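Local coordinates for protein phosphotriesterase, putative (PDB 4J35) that probably hydrolyses lactones at a two-metal centre, here in a form engineered from a weak, promiscuous lactonase toward organophosphate hydrolysis, at residues Ala163-Arg167 with Leu193-Arg199; Phe40-Leu46 with Phe78-Val82. The protein carries 7 engineered substitutions. One frame throughout, in Å; residues are numbered along the deposited sequence.

Contact 1 of 2, residues Ala163-Arg167 with Leu193-Arg199; sequences ARVQR and LGADPAR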
loop_
_atom_site.group_PDB
_atom_site.type_symbol
_atom_site.label_atom_id
_atom_site.label_comp_id
_atom_site.label_asym_id
_atom_site.label_seq_id
_atom_site.Cartn_x
_atom_site.Cartn_y
_atom_site.Cartn_z
ATOM N N ALA A 163 -0.441 -2.604 -16.299
ATOM C CA ALA A 163 0.839 -2.538 -17.019
ATOM C C ALA A 163 0.733 -1.535 -18.170
ATOM O O ALA A 163 1.646 -0.758 -18.447
ATOM C CB ALA A 163 1.266 -3.927 -17.501
ATOM N N ARG A 164 -0.411 -1.533 -18.828
ATOM C CA ARG A 164 -0.658 -0.605 -19.911
ATOM C C ARG A 164 -0.685 0.842 -19.445
ATOM O O ARG A 164 -0.068 1.717 -20.045
ATOM C CB ARG A 164 -1.978 -0.982 -20.564
ATOM C CG ARG A 164 -2.383 -0.103 -21.677
ATOM C CD ARG A 164 -3.603 -0.715 -22.325
ATOM N NE ARG A 164 -3.992 -0.035 -23.550
ATOM C CZ ARG A 164 -5.215 -0.109 -24.072
ATOM N NH1 ARG A 164 -6.181 -0.828 -23.460
ATOM N NH2 ARG A 164 -5.474 0.545 -25.205
ATOM N N VAL A 165 -1.397 1.116 -18.363
ATOM C CA VAL A 165 -1.387 2.467 -17.836
ATOM C C VAL A 165 0.024 2.858 -17.403
ATOM O O VAL A 165 0.424 4.009 -17.571
ATOM C CB VAL A 165 -2.378 2.638 -16.608
ATOM C CG1 VAL A 165 -2.312 4.067 -16.134
ATOM C CG2 VAL A 165 -3.774 2.282 -17.030
ATOM N N GLN A 166 0.778 1.903 -16.858
ATOM C CA GLN A 166 2.146 2.170 -16.386
ATOM C C GLN A 166 3.041 2.568 -17.591
ATOM O O GLN A 166 3.865 3.489 -17.507
ATOM C CB GLN A 166 2.715 0.927 -15.680
ATOM C CG GLN A 166 3.808 1.191 -14.624
ATOM C CD GLN A 166 5.024 1.838 -15.182
ATOM O OE1 GLN A 166 5.595 1.369 -16.186
ATOM N NE2 GLN A 166 5.415 2.967 -14.586
ATOM N N ARG A 167 2.870 1.873 -18.696
ATOM C CA ARG A 167 3.676 2.169 -19.870
ATOM C C ARG A 167 3.382 3.573 -20.404
ATOM O O ARG A 167 4.291 4.288 -20.816
ATOM C CB ARG A 167 3.458 1.092 -20.942
ATOM C CG ARG A 167 4.157 -0.207 -20.576
ATOM C CD ARG A 167 3.884 -1.328 -21.548
ATOM N NE ARG A 167 4.170 -0.947 -22.930
ATOM C CZ ARG A 167 5.388 -0.708 -23.425
ATOM N NH1 ARG A 167 6.471 -0.790 -22.655
ATOM N NH2 ARG A 167 5.531 -0.373 -24.707
ATOM N N LEU A 193 5.108 -7.867 -19.040
ATOM C CA LEU A 193 4.146 -6.992 -19.724
ATOM C C LEU A 193 4.763 -5.627 -20.012
ATOM O O LEU A 193 4.089 -4.719 -20.516
ATOM C CB LEU A 193 2.851 -6.821 -18.879
ATOM C CG LEU A 193 1.963 -8.055 -18.669
ATOM C CD1 LEU A 193 0.881 -7.789 -17.613
ATOM C CD2 LEU A 193 1.303 -8.499 -20.001
ATOM N N GLY A 194 6.060 -5.490 -19.724
ATOM C CA GLY A 194 6.808 -4.283 -20.038
ATOM C C GLY A 194 6.673 -3.147 -19.029
ATOM O O GLY A 194 7.031 -2.000 -19.310
ATOM N N ALA A 195 6.111 -3.437 -17.863
ATOM C CA ALA A 195 6.040 -2.408 -16.835
ATOM C C ALA A 195 7.436 -2.125 -16.287
ATOM O O ALA A 195 8.283 -3.031 -16.230
ATOM C CB ALA A 195 5.056 -2.825 -15.696
ATOM N N ASP A 196 7.658 -0.881 -15.843
ATOM C CA ASP A 196 8.984 -0.419 -15.417
ATOM C C ASP A 196 9.302 -0.949 -14.030
ATOM O O ASP A 196 8.611 -0.598 -13.076
ATOM C CB ASP A 196 8.984 1.108 -15.412
ATOM C CG ASP A 196 10.339 1.717 -15.101
ATOM O OD1 ASP A 196 11.293 0.998 -14.703
ATOM O OD2 ASP A 196 10.427 2.959 -15.228
ATOM N N PRO A 197 10.306 -1.825 -13.903
ATOM C CA PRO A 197 10.498 -2.377 -12.553
ATOM C C PRO A 197 10.904 -1.340 -11.504
ATOM O O PRO A 197 10.723 -1.578 -10.313
ATOM C CB PRO A 197 11.606 -3.409 -12.736
ATOM C CG PRO A 197 12.312 -3.001 -14.040
ATOM C CD PRO A 197 11.273 -2.364 -14.886
ATOM N N ALA A 198 11.406 -0.193 -11.935
ATOM C CA ALA A 198 11.825 0.848 -10.989
ATOM C C ALA A 198 10.618 1.622 -10.453
ATOM O O ALA A 198 10.770 2.539 -9.631
ATOM C CB ALA A 198 12.817 1.800 -11.653
ATOM N N ARG A 199 9.413 1.245 -10.903
ATOM C CA ARG A 199 8.190 1.865 -10.433
ATOM C C ARG A 199 7.200 0.813 -9.933
ATOM O O ARG A 199 6.022 1.036 -9.957
ATOM C CB ARG A 199 7.529 2.690 -11.543
ATOM C CG ARG A 199 8.453 3.712 -12.199
ATOM C CD ARG A 199 8.611 4.973 -11.351
ATOM N NE ARG A 199 7.477 5.886 -11.523
ATOM C CZ ARG A 199 7.362 7.050 -10.900
ATOM N NH1 ARG A 199 8.325 7.452 -10.075
ATOM N NH2 ARG A 199 6.325 7.825 -11.147
HETATM O O HOH W 1 7.956 4.655 -15.709
#
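Asp196 N donates to Gln166 OE1 at 3.1 Å along a nearly straight bond (163°), the donor standing well above the amide plane. At the other end of that amide, NE2 donates to Val171 O and also to a water, and that water in turn gives a hydrogen bond to Asp196 OD2. With both ends engaged, the rotation of the amide is probably fixed, and a glutamine suits a buried place where a backbone N-H and a carbonyl must be served together. The chain bends at chi2 (-61°), which brings the amide against the 193-199 loop, where NE2 lies 3.7 Å from Arg199 CB. Asp196 spends its other oxygen, OD1, on Ala198 N in an Asx turn. One turn back along helix 153-169, Ala163 is small enough for its CB to rest 3.6 Å from Leu193 CB. Gly194, at positive phi, is the C' residue of the Schellman motif ending helix 183-192, and its O lies at the guanidinium edge of Arg167, 3.6 Å from NH1. The contact thus joins two outer helices of the TIM barrel through the loop leading into strand 200-202, and depends on Gln166, a buried neutral side chain that donates and accepts at once.

Contact 2 of 2, residues Phe40-Leu46 with Phe78-Val82; sequences FDHAAAL and FLREV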
loop_
_atom_site.group_PDB
_atom_site.type_symbol
_atom_site.label_atom_id
_atom_site.label_comp_id
_atom_site.label_asym_id
_atom_site.label_seq_id
_atom_site.Cartn_x
_atom_site.Cartn_y
_atom_site.Cartn_z
ATOM N N PHE A 40 -20.740 6.494 8.629
ATOM C CA PHE A 40 -19.478 7.212 8.717
ATOM C C PHE A 40 -19.640 8.419 9.641
ATOM O O PHE A 40 -20.514 9.246 9.419
ATOM C CB PHE A 40 -19.055 7.688 7.335
ATOM C CG PHE A 40 -17.698 8.316 7.292
ATOM C CD1 PHE A 40 -16.625 7.719 7.921
ATOM C CD2 PHE A 40 -17.489 9.492 6.591
ATOM C CE1 PHE A 40 -15.363 8.280 7.856
ATOM C CE2 PHE A 40 -16.225 10.067 6.525
ATOM C CZ PHE A 40 -15.165 9.459 7.154
ATOM N N ASP A 41 -18.797 8.516 10.657
ATOM C CA ASP A 41 -18.815 9.668 11.546
ATOM C C ASP A 41 -17.724 10.589 11.082
ATOM O O ASP A 41 -16.561 10.448 11.474
ATOM C CB ASP A 41 -18.583 9.267 13.004
ATOM C CG ASP A 41 -18.682 10.463 13.967
ATOM O OD1 ASP A 41 -18.667 11.624 13.493
ATOM O OD2 ASP A 41 -18.781 10.242 15.194
ATOM N N HIS A 42 -18.094 11.528 10.226
ATOM C CA HIS A 42 -17.107 12.331 9.529
ATOM C C HIS A 42 -16.265 13.174 10.490
ATOM O O HIS A 42 -15.049 13.252 10.348
ATOM C CB HIS A 42 -17.794 13.216 8.499
ATOM C CG HIS A 42 -16.858 14.140 7.778
ATOM N ND1 HIS A 42 -16.330 15.267 8.366
ATOM C CD2 HIS A 42 -16.377 14.113 6.516
ATOM C CE1 HIS A 42 -15.548 15.887 7.498
ATOM N NE2 HIS A 42 -15.561 15.208 6.367
ATOM N N ALA A 43 -16.907 13.804 11.471
ATOM C CA ALA A 43 -16.178 14.654 12.405
ATOM C C ALA A 43 -15.200 13.833 13.230
ATOM O O ALA A 43 -14.079 14.250 13.443
ATOM C CB ALA A 43 -17.156 15.418 13.352
ATOM N N ALA A 44 -15.647 12.683 13.723
ATOM C CA ALA A 44 -14.808 11.823 14.552
ATOM C C ALA A 44 -13.619 11.271 13.751
ATOM O O ALA A 44 -12.508 11.155 14.272
ATOM C CB ALA A 44 -15.634 10.668 15.114
ATOM N N ALA A 45 -13.862 10.927 12.487
ATOM C CA ALA A 45 -12.802 10.401 11.629
ATOM C C ALA A 45 -11.773 11.484 11.321
ATOM O O ALA A 45 -10.561 11.251 11.353
ATOM C CB ALA A 45 -13.400 9.851 10.329
ATOM N N LEU A 46 -12.259 12.658 10.952
ATOM C CA LEU A 46 -11.370 13.775 10.644
ATOM C C LEU A 46 -10.485 14.101 11.828
ATOM O O LEU A 46 -9.289 14.336 11.672
ATOM C CB LEU A 46 -12.165 15.021 10.248
ATOM C CG LEU A 46 -11.303 16.211 9.795
ATOM C CD1 LEU A 46 -10.527 15.865 8.552
ATOM C CD2 LEU A 46 -12.151 17.445 9.543
ATOM N N PHE A 78 -12.012 13.014 1.421
ATOM C CA PHE A 78 -11.654 12.946 2.836
ATOM C C PHE A 78 -10.121 12.981 2.995
ATOM O O PHE A 78 -9.585 13.755 3.787
ATOM C CB PHE A 78 -12.282 11.714 3.526
ATOM C CG PHE A 78 -11.976 11.636 5.006
ATOM C CD1 PHE A 78 -12.714 12.369 5.924
ATOM C CD2 PHE A 78 -10.935 10.859 5.476
ATOM C CE1 PHE A 78 -12.399 12.330 7.264
ATOM C CE2 PHE A 78 -10.627 10.819 6.823
ATOM C CZ PHE A 78 -11.355 11.553 7.713
ATOM N N LEU A 79 -9.388 12.187 2.210
ATOM C CA LEU A 79 -7.933 12.266 2.272
ATOM C C LEU A 79 -7.415 13.688 2.020
ATOM O O LEU A 79 -6.457 14.123 2.650
ATOM C CB LEU A 79 -7.306 11.333 1.230
ATOM C CG LEU A 79 -7.627 9.844 1.347
ATOM C CD1 LEU A 79 -6.859 9.120 0.260
ATOM C CD2 LEU A 79 -7.270 9.263 2.709
ATOM N N ARG A 80 -8.035 14.414 1.090
ATOM C CA ARG A 80 -7.647 15.815 0.852
ATOM C C ARG A 80 -7.923 16.702 2.061
ATOM O O ARG A 80 -7.106 17.560 2.401
ATOM C CB ARG A 80 -8.353 16.378 -0.385
ATOM C CG ARG A 80 -7.975 17.822 -0.709
ATOM C CD ARG A 80 -8.335 18.184 -2.143
ATOM N NE ARG A 80 -9.779 18.213 -2.340
ATOM C CZ ARG A 80 -10.380 18.489 -3.492
ATOM N NH1 ARG A 80 -9.669 18.760 -4.575
ATOM N NH2 ARG A 80 -11.703 18.486 -3.557
ATOM N N GLU A 81 -9.041 16.479 2.742
ATOM C CA GLU A 81 -9.319 17.228 3.966
ATOM C C GLU A 81 -8.239 17.015 5.004
ATOM O O GLU A 81 -7.824 17.964 5.671
ATOM C CB GLU A 81 -10.633 16.799 4.608
ATOM C CG GLU A 81 -11.870 17.192 3.881
ATOM C CD GLU A 81 -13.109 16.787 4.653
ATOM O OE1 GLU A 81 -13.248 17.191 5.837
ATOM O OE2 GLU A 81 -13.937 16.054 4.078
ATOM N N VAL A 82 -7.822 15.761 5.177
ATOM C CA VAL A 82 -6.810 15.429 6.178
ATOM C C VAL A 82 -5.477 16.086 5.804
ATOM O O VAL A 82 -4.796 16.641 6.659
ATOM C CB VAL A 82 -6.633 13.898 6.294
ATOM C CG1 VAL A 82 -5.499 13.557 7.241
ATOM C CG2 VAL A 82 -7.938 13.249 6.758
#
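Phe78 drives its ring into a hollow at the start of helix 42-58, between Phe40 of the preceding loop and His42, Ala45 and Leu46. The leading corner, CZ, comes within 3.5 Å of Leu46 N, and Ala45 CB lies 3.7 Å from the same CZ; a methyl group is small enough to let the ring come this close to the backbone. Phe40 approaches one face of the Phe78 ring edge-on, its CZ 4.0 Å from Phe78 CE1 and the planes 79° apart. Phe78 in turn directs its own edge at the face of His42, a second T-shaped pair. Helices 42-58 and 76-86 belong to the outer layer of the (beta/alpha)8 barrel of the phosphotriesterase family, and their facing segments cross at -49° with axes 11.3 Å apart; the large ring bridges that separation, also touching Val24 and Ile25 of strand 17-26 and Cys49. At the rim, just after the N-cap Asp41, CG of His42 stands anti to the backbone N (chi1 177°), which carries the imidazole out to Glu81. NE2 donates to the syn lone pair of Glu81 OE2, 2.9 Å away, with ring and carboxylate nearly coplanar. An alanine in place of His42 would probably leave the Glu81 carboxylate without this donor and open a gap where the imidazole face met the edge of Phe78. Farther along, the Leu46 side chain crosses that of Glu81 at about a right angle, and its CD1 settles 4.1 Å from Val82 CG2, a branched aliphatic bump meeting the beta-branched side chain of the neighbouring helix.

How the contacts relate
From the N terminus, the chain passes strand 17-26, and contact 2 opens at 40-46, at the start of helix 42-58; the chain returns through strand 61-66, and the contact closes on helix 76-86 after 31 intervening residues. Contact 1 opens much later, on helix 153-169; strand 173-174 and helix 183-192 follow before the loop 193-199 closes it. The two are therefore in series, neither nested nor crossed. Each loop contains a parallel strand of the barrel, so each contact ties together successive elements of the outer layer. Contacts 1 and 2 lie on opposite sides of the chain's centre; the centres of the two contacts are about 33 Å apart. Their nearest atoms are about 17 Å apart.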